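Local coordinates for protein prolyl 4-hydroxylase (Phytophthora capsici LT1534, PDB 6IUQ) that probably hydroxylates peptidyl proline at C4, as an iron(II)- and 2-oxoglutarate-dependent dioxygenase built on a double-stranded beta-helix core, at residues L214-P219 / E276-E281; E185-P190 / P195-P200; F189-Q194 / P265-L270; H156-G161 / K167-L172; C29-L32 / Y37-I40. One frame throughout, in Å; residues are numbered along the deposited sequence.

Contact 1 (L214-P219 / E276-E281). With FE2 (Fe (II) ion), chain C.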
# COMPACT_ATOMS: atom_id res chain seq x y z
N LEU A 214 -2.59 -1.79 7.66
CA LEU A 214 -1.99 -0.57 8.20
C LEU A 214 -0.54 -0.48 7.75
O LEU A 214 0.17 -1.50 7.72
CB LEU A 214 -2.10 -0.54 9.75
CG LEU A 214 -1.53 0.70 10.44
CD1 LEU A 214 -2.40 1.92 10.17
CD2 LEU A 214 -1.35 0.49 11.94
N HIS A 215 -0.09 0.71 7.37
CA HIS A 215 1.31 0.86 6.95
C HIS A 215 1.77 2.30 7.05
O HIS A 215 0.98 3.20 7.30
CB HIS A 215 1.53 0.37 5.51
CG HIS A 215 0.74 1.12 4.48
ND1 HIS A 215 -0.61 0.94 4.30
CD2 HIS A 215 1.11 2.08 3.59
CE1 HIS A 215 -1.04 1.73 3.33
NE2 HIS A 215 -0.01 2.44 2.89
N ARG A 216 3.07 2.50 6.89
CA ARG A 216 3.66 3.81 6.75
C ARG A 216 4.92 3.65 5.94
O ARG A 216 5.46 2.53 5.79
CB ARG A 216 3.98 4.44 8.12
CG ARG A 216 5.11 3.74 8.89
CD ARG A 216 5.35 4.35 10.27
NE ARG A 216 6.22 3.51 11.11
CZ ARG A 216 6.42 3.69 12.42
NH1 ARG A 216 5.82 4.69 13.08
NH2 ARG A 216 7.22 2.87 13.08
N VAL A 217 5.41 4.77 5.43
CA VAL A 217 6.68 4.80 4.73
C VAL A 217 7.74 5.40 5.66
O VAL A 217 7.49 6.42 6.31
CB VAL A 217 6.54 5.61 3.42
CG1 VAL A 217 7.87 5.80 2.75
CG2 VAL A 217 5.56 4.91 2.45
N LEU A 218 8.90 4.77 5.76
CA LEU A 218 9.99 5.29 6.59
C LEU A 218 10.75 6.38 5.82
O LEU A 218 10.69 6.42 4.59
CB LEU A 218 10.94 4.17 7.04
CG LEU A 218 10.21 3.05 7.80
CD1 LEU A 218 11.16 2.04 8.36
CD2 LEU A 218 9.36 3.65 8.91
N PRO A 219 11.42 7.29 6.55
CA PRO A 219 12.16 8.39 5.91
C PRO A 219 13.23 7.87 4.97
O PRO A 219 13.91 6.89 5.27
CB PRO A 219 12.81 9.12 7.09
CG PRO A 219 11.94 8.80 8.27
CD PRO A 219 11.44 7.39 8.02
N GLU A 276 -1.05 3.59 18.92
CA GLU A 276 -0.80 4.97 19.32
C GLU A 276 0.67 5.39 19.25
O GLU A 276 0.98 6.45 18.73
CB GLU A 276 -1.30 5.19 20.75
CG GLU A 276 -1.50 6.66 21.10
CD GLU A 276 -1.77 6.88 22.58
OE1 GLU A 276 -2.48 6.06 23.22
OE2 GLU A 276 -1.24 7.88 23.11
N GLU A 277 1.56 4.55 19.75
CA GLU A 277 2.98 4.90 19.79
C GLU A 277 3.50 5.11 18.37
O GLU A 277 4.20 6.10 18.10
CB GLU A 277 3.80 3.82 20.51
CG GLU A 277 3.39 3.56 21.96
CD GLU A 277 2.04 2.86 22.08
OE1 GLU A 277 1.55 2.26 21.09
OE2 GLU A 277 1.43 2.94 23.18
N GLU A 278 3.16 4.19 17.48
CA GLU A 278 3.59 4.29 16.08
C GLU A 278 2.99 5.51 15.36
O GLU A 278 3.70 6.24 14.67
CB GLU A 278 3.23 3.01 15.31
CG GLU A 278 4.12 1.83 15.62
CD GLU A 278 3.76 1.08 16.90
OE1 GLU A 278 2.64 1.25 17.42
OE2 GLU A 278 4.61 0.31 17.39
N TYR A 279 1.69 5.72 15.50
CA TYR A 279 1.05 6.92 14.96
C TYR A 279 1.71 8.20 15.51
O TYR A 279 2.02 9.12 14.75
CB TYR A 279 -0.43 6.94 15.30
CG TYR A 279 -1.37 6.20 14.37
CD1 TYR A 279 -1.53 4.83 14.47
CD2 TYR A 279 -2.15 6.88 13.45
CE1 TYR A 279 -2.44 4.14 13.64
CE2 TYR A 279 -3.06 6.21 12.62
CZ TYR A 279 -3.19 4.84 12.73
OH TYR A 279 -4.08 4.17 11.92
N TYR A 280 1.91 8.25 16.82
CA TYR A 280 2.50 9.43 17.44
C TYR A 280 3.94 9.66 16.95
O TYR A 280 4.32 10.79 16.60
CB TYR A 280 2.46 9.32 18.97
CG TYR A 280 2.94 10.57 19.70
CD1 TYR A 280 2.07 11.62 19.94
CD2 TYR A 280 4.26 10.68 20.15
CE1 TYR A 280 2.49 12.77 20.61
CE2 TYR A 280 4.69 11.82 20.82
CZ TYR A 280 3.80 12.86 21.04
OH TYR A 280 4.22 13.99 21.68
N GLU A 281 4.75 8.61 16.91
CA GLU A 281 6.12 8.79 16.42
C GLU A 281 6.16 9.30 14.98
O GLU A 281 6.96 10.17 14.66
CB GLU A 281 6.92 7.50 16.53
CG GLU A 281 8.39 7.75 16.86
CD GLU A 281 8.59 8.61 18.13
OE1 GLU A 281 7.81 8.46 19.10
OE2 GLU A 281 9.53 9.44 18.15
FE FE2 C . -0.11 4.29 1.49
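Leu214 meets Tyr279, and Arg216 meets Glu278, where strand 214-217 of the double-stranded beta-helix core faces helix 276-287, which follows the core in the chain. Contact rests on these two pairs alone, for even the nearest CA atoms, those of Arg216 and Tyr279, are 9.2 Å apart. The packed part is the leucine. Its CG lies opposite the backbone N (chi1 -179°), which carries the isobutyl group out to the phenol end of Tyr279, with CD1 3.3 Å from OH. Leu214 CD1 also lies 4.0 Å from Tyr279 CZ, coming at the ring obliquely; the phenol oxygen itself is tied by a hydrogen bond to Ser271. The other part is looser and partly open to solvent. The extended Arg216 chain reaches the helix at about a right angle to the Glu278 side chain and stops at the backbone. The two charged ends do not meet, Arg216 NH2 staying 5.7 Å from Glu278 OE2; each has another partner, NH2 bonding to Gln187 OE1 and OE2 forming a salt bridge with Arg326. Between Leu214 and Arg216 sits His215, turned away from the helix, whose NE2 binds the iron at 2.3 Å. Arg216 NH1, hydrogen-bonded to Ser282 OG, has Glu278 O at the edge of its guanidinium group at 3.1 Å, yet the angle is too poor for a hydrogen bond.

Contact 2 (E185-P190 / P195-P200)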
# COMPACT_ATOMS: atom_id res chain seq x y z
N GLU A 185 11.89 2.43 3.22
CA GLU A 185 11.14 1.18 3.33
C GLU A 185 9.67 1.45 3.64
O GLU A 185 9.31 2.49 4.22
CB GLU A 185 11.70 0.27 4.43
CG GLU A 185 13.17 -0.09 4.32
CD GLU A 185 14.07 0.80 5.17
OE1 GLU A 185 13.71 1.99 5.38
OE2 GLU A 185 15.13 0.32 5.63
N VAL A 186 8.83 0.51 3.23
CA VAL A 186 7.45 0.53 3.66
C VAL A 186 7.38 -0.42 4.84
O VAL A 186 7.91 -1.53 4.78
CB VAL A 186 6.47 0.13 2.53
CG1 VAL A 186 6.78 -1.24 1.98
CG2 VAL A 186 5.00 0.22 3.02
N GLN A 187 6.80 0.06 5.94
CA GLN A 187 6.61 -0.76 7.13
C GLN A 187 5.14 -1.13 7.21
O GLN A 187 4.26 -0.26 7.25
CB GLN A 187 7.06 -0.02 8.40
CG GLN A 187 7.04 -0.88 9.67
CD GLN A 187 7.77 -0.23 10.85
OE1 GLN A 187 7.53 0.92 11.19
NE2 GLN A 187 8.67 -0.97 11.46
N LEU A 188 4.88 -2.44 7.19
CA LEU A 188 3.54 -2.98 7.25
C LEU A 188 3.23 -3.39 8.67
O LEU A 188 4.13 -3.86 9.39
CB LEU A 188 3.39 -4.20 6.32
CG LEU A 188 3.89 -4.04 4.88
CD1 LEU A 188 3.89 -5.40 4.17
CD2 LEU A 188 3.06 -3.04 4.11
N PHE A 189 1.97 -3.23 9.08
CA PHE A 189 1.54 -3.67 10.40
C PHE A 189 0.36 -4.64 10.30
O PHE A 189 -0.78 -4.24 10.56
CB PHE A 189 1.13 -2.48 11.28
CG PHE A 189 2.23 -1.51 11.56
CD1 PHE A 189 3.17 -1.78 12.55
CD2 PHE A 189 2.33 -0.32 10.86
CE1 PHE A 189 4.21 -0.87 12.84
CE2 PHE A 189 3.36 0.60 11.13
CZ PHE A 189 4.30 0.32 12.12
N PRO A 190 0.62 -5.89 9.90
CA PRO A 190 -0.47 -6.88 9.95
C PRO A 190 -1.04 -6.86 11.38
O PRO A 190 -0.25 -6.97 12.33
CB PRO A 190 0.23 -8.21 9.62
CG PRO A 190 1.53 -7.83 9.01
CD PRO A 190 1.91 -6.48 9.54
N PRO A 195 5.57 -6.24 13.09
CA PRO A 195 5.65 -5.41 11.88
C PRO A 195 6.58 -6.02 10.84
O PRO A 195 7.48 -6.80 11.16
CB PRO A 195 6.21 -4.08 12.41
CG PRO A 195 5.99 -4.11 13.88
CD PRO A 195 6.08 -5.55 14.28
N VAL A 196 6.37 -5.63 9.59
CA VAL A 196 7.20 -6.09 8.51
C VAL A 196 7.79 -4.91 7.74
O VAL A 196 7.07 -4.05 7.23
CB VAL A 196 6.42 -7.00 7.55
CG1 VAL A 196 7.33 -7.47 6.42
CG2 VAL A 196 5.81 -8.18 8.31
N THR A 197 9.12 -4.87 7.66
CA THR A 197 9.78 -3.79 6.97
C THR A 197 10.32 -4.30 5.64
O THR A 197 11.05 -5.29 5.58
CB THR A 197 10.88 -3.20 7.83
OG1 THR A 197 10.28 -2.76 9.05
CG2 THR A 197 11.52 -2.00 7.14
N VAL A 198 9.91 -3.63 4.57
CA VAL A 198 10.18 -4.06 3.21
C VAL A 198 11.01 -3.00 2.47
O VAL A 198 10.54 -1.88 2.23
CB VAL A 198 8.85 -4.32 2.45
CG1 VAL A 198 9.12 -4.88 1.06
CG2 VAL A 198 7.97 -5.27 3.26
N ALA A 199 12.24 -3.34 2.12
CA ALA A 199 13.12 -2.40 1.42
C ALA A 199 12.58 -2.13 0.03
O ALA A 199 12.06 -3.03 -0.62
CB ALA A 199 14.55 -2.96 1.36
N PRO A 200 12.70 -0.89 -0.45
CA PRO A 200 12.18 -0.58 -1.79
C PRO A 200 13.16 -0.94 -2.92
O PRO A 200 13.60 -0.08 -3.67
CB PRO A 200 11.96 0.93 -1.71
CG PRO A 200 13.10 1.39 -0.84
CD PRO A 200 13.29 0.29 0.20
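Val186 and Val198 lie side by side and point the same way, with Val186 CG1 3.7 Å from Val198 CB. Leu188 adds to this apolar face: its CD1 crosses to Val198 CG2 at 4.2 Å, while Val196 stands beside its CB. Leu188 packs on Tyr37 and Phe208, Val196 on Tyr37, and Val198 on Val39 and Val206, all of the larger sheet. Behind these side chains the backbones form a beta hairpin, strands 186-189 and 196-198 running antiparallel at 156°, part of the smaller sheet of the double-stranded beta-helix. Val186 with Val198 and Leu188 with Val196 are hydrogen-bonded pairs, each held by two bonds. The straightest is Leu188 N to Val196 O, 172° at the hydrogen. Gln187 and Thr197 make the non-hydrogen-bonded pair between them, where Gln187 CA rests 3.3 Å from Val196 O in a CA-H...O contact. Towards the loop, Pro195 CB approaches Phe189 CE1 obliquely at 3.8 Å. On the other face the chemistry turns polar. Gln187, CG opposite its backbone N (chi1 -173°) and extended beyond, brings NE2 to Thr197 OG1 in a weak, bent bond of 3.4 Å, whereas its OE1 is taken by Arg216. At the far end Glu185 lays its CB against Thr197 CG2, 3.5 Å away, and its CG against Ala199, its carboxylate leading away from the partner strand.

Contact 3 (F189-Q194 / P265-L270)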
# COMPACT_ATOMS: atom_id res chain seq x y z
N PHE A 189 1.97 -3.23 9.08
CA PHE A 189 1.54 -3.67 10.40
C PHE A 189 0.36 -4.64 10.30
O PHE A 189 -0.78 -4.24 10.56
CB PHE A 189 1.13 -2.48 11.28
CG PHE A 189 2.23 -1.51 11.56
CD1 PHE A 189 3.17 -1.78 12.55
CD2 PHE A 189 2.33 -0.32 10.86
CE1 PHE A 189 4.21 -0.87 12.84
CE2 PHE A 189 3.36 0.60 11.13
CZ PHE A 189 4.30 0.32 12.12
N PRO A 190 0.62 -5.89 9.90
CA PRO A 190 -0.47 -6.88 9.95
C PRO A 190 -1.04 -6.86 11.38
O PRO A 190 -0.25 -6.97 12.33
CB PRO A 190 0.23 -8.21 9.62
CG PRO A 190 1.53 -7.83 9.01
CD PRO A 190 1.91 -6.48 9.54
N PHE A 191 -2.35 -6.69 11.52
CA PHE A 191 -2.92 -6.20 12.78
C PHE A 191 -2.59 -7.13 13.95
O PHE A 191 -2.89 -8.33 13.91
CB PHE A 191 -4.45 -6.02 12.63
CG PHE A 191 -5.07 -5.03 13.60
CD1 PHE A 191 -4.74 -3.68 13.55
CD2 PHE A 191 -6.00 -5.43 14.53
CE1 PHE A 191 -5.31 -2.77 14.41
CE2 PHE A 191 -6.57 -4.52 15.42
CZ PHE A 191 -6.23 -3.19 15.36
N LEU A 192 -1.94 -6.56 14.97
CA LEU A 192 -1.50 -7.25 16.19
C LEU A 192 -0.33 -8.23 15.98
O LEU A 192 0.03 -8.93 16.90
CB LEU A 192 -2.66 -8.01 16.85
CG LEU A 192 -3.99 -7.27 17.07
CD1 LEU A 192 -4.93 -8.18 17.81
CD2 LEU A 192 -3.79 -5.93 17.82
N GLN A 193 0.26 -8.28 14.78
CA GLN A 193 1.41 -9.16 14.54
C GLN A 193 2.69 -8.36 14.65
O GLN A 193 2.65 -7.17 14.91
CB GLN A 193 1.37 -9.80 13.15
CG GLN A 193 0.07 -10.51 12.80
CD GLN A 193 -0.40 -11.43 13.89
OE1 GLN A 193 -1.56 -11.39 14.27
NE2 GLN A 193 0.49 -12.27 14.41
N GLN A 194 3.82 -9.01 14.42
CA GLN A 194 5.08 -8.30 14.30
C GLN A 194 5.05 -7.47 13.03
O GLN A 194 4.56 -7.94 12.00
CB GLN A 194 6.26 -9.28 14.29
CG GLN A 194 6.85 -9.56 15.66
CD GLN A 194 7.18 -8.27 16.45
OE1 GLN A 194 6.30 -7.65 17.08
NE2 GLN A 194 8.43 -7.85 16.37
N PRO A 265 -11.63 -4.89 7.84
CA PRO A 265 -11.49 -3.43 7.78
C PRO A 265 -11.98 -2.71 9.03
O PRO A 265 -11.68 -1.53 9.20
CB PRO A 265 -12.33 -3.04 6.57
CG PRO A 265 -12.37 -4.30 5.72
CD PRO A 265 -12.41 -5.41 6.71
N VAL A 266 -12.72 -3.40 9.90
CA VAL A 266 -13.23 -2.76 11.10
C VAL A 266 -12.06 -2.35 12.01
O VAL A 266 -12.19 -1.46 12.85
CB VAL A 266 -14.24 -3.70 11.86
CG1 VAL A 266 -13.52 -4.80 12.63
CG2 VAL A 266 -15.13 -2.88 12.79
N GLN A 267 -10.89 -2.95 11.79
CA GLN A 267 -9.71 -2.61 12.56
C GLN A 267 -9.32 -1.13 12.45
O GLN A 267 -8.67 -0.60 13.34
CB GLN A 267 -8.51 -3.48 12.14
CG GLN A 267 -7.92 -3.16 10.76
CD GLN A 267 -6.80 -4.14 10.40
OE1 GLN A 267 -5.63 -3.74 10.29
NE2 GLN A 267 -7.15 -5.42 10.23
N ARG A 268 -9.73 -0.49 11.35
CA ARG A 268 -9.44 0.92 11.11
C ARG A 268 -10.03 1.84 12.20
O ARG A 268 -9.56 2.96 12.42
CB ARG A 268 -9.96 1.34 9.72
CG ARG A 268 -9.37 0.50 8.59
CD ARG A 268 -9.97 0.81 7.23
NE ARG A 268 -11.37 0.41 7.16
CZ ARG A 268 -12.15 0.60 6.10
NH1 ARG A 268 -11.68 1.18 5.00
NH2 ARG A 268 -13.41 0.21 6.14
N LEU A 269 -11.06 1.34 12.88
CA LEU A 269 -11.68 2.06 13.98
C LEU A 269 -10.90 1.89 15.26
O LEU A 269 -11.25 2.48 16.27
CB LEU A 269 -13.12 1.57 14.20
CG LEU A 269 -14.00 1.51 12.95
CD1 LEU A 269 -15.28 0.76 13.25
CD2 LEU A 269 -14.31 2.91 12.44
N LEU A 270 -9.86 1.06 15.23
CA LEU A 270 -9.17 0.70 16.46
C LEU A 270 -7.68 0.93 16.37
O LEU A 270 -6.99 0.91 17.38
CB LEU A 270 -9.41 -0.76 16.81
CG LEU A 270 -10.85 -1.25 16.83
CD1 LEU A 270 -10.85 -2.76 16.91
CD2 LEU A 270 -11.60 -0.65 17.99
O HOH W 1 -3.09 -3.77 9.32
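Phe191 and Gln267 approach from two tight backbone bends, their CA atoms 7.7 Å apart. Phe191 belongs to a type II beta turn from Pro190 to Gln193, closed by Gln193 N to Pro190 O at 2.8 Å. Gln267 ends a short 3-10 segment in which Pro265 O accepts both Arg268 N and Arg268 NE, one from each face of its carbonyl plane, which would help to hold the bend. Phe191 CG swings to the side opposite its backbone N (chi1 -156°) and turns one face of the ring to Gln267 CB. That carbon stands 3.8 Å from the ring centroid and only 2° off its normal, a CH-pi contact over the centre, while Leu192 CD2 touches the opposite face nearer the rim. From there the extended Gln267 chain runs antiparallel to the phenylalanine, bringing OE1 to 3.4 Å from Phe191 CD1, its amide inclined 39° to the ring. That buried amide is well bonded: OE1 to Tyr157 OH, NE2 to the carbonyls of Arg262 and Ser264. A water bridges Gln267 OE1, 2.7 Å away, and Phe189 O. Leu270 CB adds an apolar touch 4.3 Å from Phe191 CZ. Leu270 is also the N-cap residue of helix 271-274, so the contact docks the helical region that follows the core on the hairpin loop of the double-stranded beta-helix.

Contact 4 (H156-G161 / K167-L172). With FE2 (Fe (II) ion), chain C.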
# COMPACT_ATOMS: atom_id res chain seq x y z
N HIS A 156 -1.29 4.88 8.10
CA HIS A 156 -2.60 4.98 7.46
C HIS A 156 -3.00 3.68 6.79
O HIS A 156 -2.17 2.80 6.59
CB HIS A 156 -2.61 6.11 6.39
CG HIS A 156 -1.60 5.91 5.28
ND1 HIS A 156 -0.26 5.79 5.52
CD2 HIS A 156 -1.76 5.73 3.95
CE1 HIS A 156 0.39 5.63 4.39
NE2 HIS A 156 -0.50 5.58 3.41
N TYR A 157 -4.28 3.61 6.41
CA TYR A 157 -4.78 2.61 5.46
C TYR A 157 -5.00 3.31 4.11
O TYR A 157 -5.44 4.45 4.08
CB TYR A 157 -6.09 2.00 5.98
CG TYR A 157 -5.94 1.18 7.26
CD1 TYR A 157 -5.85 1.79 8.51
CD2 TYR A 157 -5.91 -0.21 7.21
CE1 TYR A 157 -5.72 1.03 9.67
CE2 TYR A 157 -5.79 -0.97 8.36
CZ TYR A 157 -5.68 -0.35 9.58
OH TYR A 157 -5.56 -1.11 10.72
N ASP A 158 -4.66 2.64 3.01
CA ASP A 158 -4.86 3.20 1.67
C ASP A 158 -6.33 3.48 1.36
O ASP A 158 -6.64 4.40 0.61
CB ASP A 158 -4.25 2.28 0.61
CG ASP A 158 -2.83 2.57 0.43
OD1 ASP A 158 -2.36 3.47 1.15
OD2 ASP A 158 -2.17 1.98 -0.42
N ASN A 159 -7.21 2.68 1.95
CA ASN A 159 -8.64 2.95 1.99
C ASN A 159 -9.02 3.14 3.45
O ASN A 159 -9.22 2.17 4.17
CB ASN A 159 -9.43 1.80 1.34
CG ASN A 159 -10.92 2.09 1.20
OD1 ASN A 159 -11.49 2.93 1.91
ND2 ASN A 159 -11.56 1.37 0.28
N PRO A 160 -9.13 4.41 3.89
CA PRO A 160 -9.50 4.74 5.29
C PRO A 160 -11.00 4.65 5.58
O PRO A 160 -11.42 4.72 6.72
CB PRO A 160 -9.02 6.19 5.44
CG PRO A 160 -8.92 6.74 4.04
CD PRO A 160 -8.74 5.59 3.09
N GLY A 161 -11.78 4.46 4.54
CA GLY A 161 -13.19 4.29 4.62
C GLY A 161 -13.88 5.23 3.70
O GLY A 161 -13.36 5.66 2.72
N LYS A 167 -9.25 -1.37 -3.16
CA LYS A 167 -9.25 -2.70 -2.58
C LYS A 167 -7.82 -3.29 -2.52
O LYS A 167 -7.39 -3.75 -1.47
CB LYS A 167 -10.17 -3.63 -3.39
CG LYS A 167 -10.25 -5.06 -2.85
CD LYS A 167 -10.68 -5.00 -1.39
CE LYS A 167 -10.47 -6.31 -0.67
NZ LYS A 167 -9.60 -6.05 0.50
N VAL A 168 -7.09 -3.28 -3.63
CA VAL A 168 -5.71 -3.78 -3.67
C VAL A 168 -4.70 -2.68 -3.97
O VAL A 168 -4.87 -1.93 -4.93
CB VAL A 168 -5.53 -4.89 -4.73
CG1 VAL A 168 -4.08 -5.38 -4.76
CG2 VAL A 168 -6.49 -6.04 -4.46
N THR A 169 -3.65 -2.60 -3.16
CA THR A 169 -2.56 -1.69 -3.43
C THR A 169 -1.40 -2.44 -4.07
O THR A 169 -1.00 -3.50 -3.59
CB THR A 169 -2.06 -1.00 -2.15
OG1 THR A 169 -3.12 -0.22 -1.58
CG2 THR A 169 -0.84 -0.13 -2.47
N CYS A 170 -0.87 -1.90 -5.16
CA CYS A 170 0.23 -2.52 -5.87
C CYS A 170 1.37 -1.54 -6.03
O CYS A 170 1.25 -0.53 -6.74
CB CYS A 170 -0.22 -3.05 -7.23
SG CYS A 170 1.20 -3.67 -8.19
N LEU A 171 2.48 -1.84 -5.37
CA LEU A 171 3.64 -0.96 -5.37
C LEU A 171 4.78 -1.56 -6.18
O LEU A 171 5.18 -2.69 -5.93
CB LEU A 171 4.08 -0.68 -3.93
CG LEU A 171 3.09 0.10 -3.04
CD1 LEU A 171 3.50 0.06 -1.60
CD2 LEU A 171 3.05 1.55 -3.46
N LEU A 172 5.29 -0.81 -7.15
CA LEU A 172 6.49 -1.20 -7.86
C LEU A 172 7.65 -0.28 -7.50
O LEU A 172 7.60 0.93 -7.76
CB LEU A 172 6.28 -1.17 -9.38
CG LEU A 172 7.56 -1.40 -10.21
CD1 LEU A 172 8.30 -2.68 -9.87
CD2 LEU A 172 7.25 -1.36 -11.70
FE FE2 C . -0.11 4.29 1.49
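Thr169 brings both branches of its side chain to one carboxylate oxygen of Asp158, crossing the aspartate at about a right angle. OG1 donates to OD2 at 2.7 Å, and the methyl CG2 rests against the same OD2 at 3.2 Å. The hydroxyl is placed by a first torsion that sets OG1 opposite the carbonyl carbon (chi1 -62°) and CG2 opposite the backbone N. It meets the anti lone pair of OD2, the one turned away from OD1; OD1 itself binds the iron at 2.4 Å. The two oxygens thus divide the work: Trp230 NE1 also donates to OD2, so two hydrogen bonds grip OD2 and probably hold the carboxylate's rotation, with Thr169 as a second-shell residue that is itself bonded to Ser210 OG. The rest of the two segments stays apart, and even the CA atoms of Asp158 and Thr169 are 7.4 Å from each other. Beyond Asp158 the loop bends: Asn159 OD1 takes a weak bond from Gly161 N, 3.1 Å long, while Asn159 ND2 and Asp158 O are held by Arg166, just before the strand. Lys167 and Val168 together face Leu231 in a classic beta bulge. His156 NE2 is the second iron ligand from this loop, giving with Asp158 the His-X-Asp part of the two-histidine, one-carboxylate facial triad of iron(II)/2-oxoglutarate oxygenases, which His215 completes.

Contact 5 (C29-L32 / Y37-I40)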
# COMPACT_ATOMS: atom_id res chain seq x y z
N CYS A 29 -1.42 -14.98 -4.58
CA CYS A 29 -2.76 -14.51 -4.23
C CYS A 29 -3.25 -15.10 -2.92
O CYS A 29 -3.91 -14.40 -2.15
CB CYS A 29 -3.75 -14.82 -5.36
SG CYS A 29 -3.45 -13.80 -6.83
N ASP A 30 -2.94 -16.36 -2.64
CA ASP A 30 -3.35 -16.96 -1.37
C ASP A 30 -2.66 -16.27 -0.20
O ASP A 30 -3.25 -16.11 0.87
CB ASP A 30 -3.04 -18.46 -1.32
CG ASP A 30 -3.91 -19.28 -2.26
OD1 ASP A 30 -4.97 -18.77 -2.72
OD2 ASP A 30 -3.52 -20.44 -2.54
N GLN A 31 -1.40 -15.86 -0.40
CA GLN A 31 -0.69 -15.15 0.66
C GLN A 31 -1.26 -13.76 0.88
O GLN A 31 -1.43 -13.32 2.02
CB GLN A 31 0.80 -15.04 0.36
CG GLN A 31 1.59 -14.74 1.64
CD GLN A 31 3.05 -14.40 1.41
OE1 GLN A 31 3.82 -15.23 0.90
NE2 GLN A 31 3.44 -13.18 1.80
N LEU A 32 -1.56 -13.06 -0.21
CA LEU A 32 -2.16 -11.74 -0.13
C LEU A 32 -3.45 -11.82 0.67
O LEU A 32 -3.68 -11.05 1.60
CB LEU A 32 -2.42 -11.18 -1.53
CG LEU A 32 -3.33 -9.96 -1.61
CD1 LEU A 32 -2.69 -8.78 -0.87
CD2 LEU A 32 -3.65 -9.60 -3.06
N TYR A 37 -0.66 -9.12 2.75
CA TYR A 37 0.34 -8.54 1.88
C TYR A 37 1.13 -9.65 1.24
O TYR A 37 1.17 -10.77 1.76
CB TYR A 37 1.30 -7.67 2.66
CG TYR A 37 2.19 -8.49 3.58
CD1 TYR A 37 1.74 -8.88 4.82
CD2 TYR A 37 3.46 -8.88 3.18
CE1 TYR A 37 2.52 -9.62 5.65
CE2 TYR A 37 4.25 -9.64 4.02
CZ TYR A 37 3.77 -10.01 5.25
OH TYR A 37 4.55 -10.76 6.10
N VAL A 38 1.84 -9.33 0.17
CA VAL A 38 2.80 -10.26 -0.39
C VAL A 38 3.87 -9.49 -1.17
O VAL A 38 3.59 -8.45 -1.76
CB VAL A 38 2.07 -11.31 -1.27
CG1 VAL A 38 1.32 -10.64 -2.43
CG2 VAL A 38 3.04 -12.39 -1.74
N VAL A 39 5.12 -9.98 -1.10
CA VAL A 39 6.26 -9.35 -1.75
C VAL A 39 6.75 -10.20 -2.93
O VAL A 39 6.89 -11.41 -2.80
CB VAL A 39 7.41 -9.15 -0.76
CG1 VAL A 39 8.64 -8.58 -1.49
CG2 VAL A 39 6.97 -8.25 0.42
N ILE A 40 6.98 -9.57 -4.08
CA ILE A 40 7.47 -10.28 -5.26
C ILE A 40 8.74 -9.64 -5.80
O ILE A 40 8.71 -8.52 -6.31
CB ILE A 40 6.43 -10.30 -6.38
CG1 ILE A 40 5.01 -10.45 -5.82
CG2 ILE A 40 6.74 -11.41 -7.40
CD1 ILE A 40 3.97 -10.54 -6.90
O HOH W 2 6.04 -12.02 1.02
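Tyr37 begins the strand close beside the last turn of helix 26-35, its CA 4.5 Å from that of Leu32. Its carbonyl O receives Gln31 NE2 in a weak hydrogen bond of 3.3 Å. Gln31 reaches it with CG opposite the backbone N (chi1 -161°) and the chain extended beyond. Tyr37 CB points away from the helix, and its ring packs on Pro190, Val196 and Phe208, with Gln31 NE2 4.3 Å from CE2, oblique to the ring. Val38 next points back at the helix and divides its methyl groups: CG1, in the crowded position between backbone N and carbonyl carbon (chi1 60°), meets Leu32 CB at 3.9 Å, while CG2 lies 3.6 Å from Gln31 NE2. Val39 points away, but its N-H is bonded to a water at 3.1 Å, and that same water accepts from Gln31 NE2 at 3.0 Å. Ile40 pairs through its backbone with Val205, as Val38 does with Leu207, and Leu32 O is bonded to Gln209 NE2. Helix 26-35 leads through a short connection into strand 37-40, an outermost strand of the larger sheet of the double-stranded beta-helix, and packs against it.

Contact 4 lies deepest, about 4 Å from the chain centre, and rests on a single hydrogen bond between side chains, whereas the others sit 10 to 14 Å out. Contacts 1 and 4 share the iron: two ligands come from the loop in contact 4, the third from the strand in contact 1. Strands of contacts 1 and 2 are neighbours in the smaller sheet, and contact 2 alone is held mainly by backbone bonds. Contact 3 starts from the same hairpin; like contact 1 it joins the core to the helical region that follows it through a few side chains, but it is fully buried. Contact 5 flanks the larger sheet with partly exposed, water-assisted bonding, and its tyrosine touches contact 2.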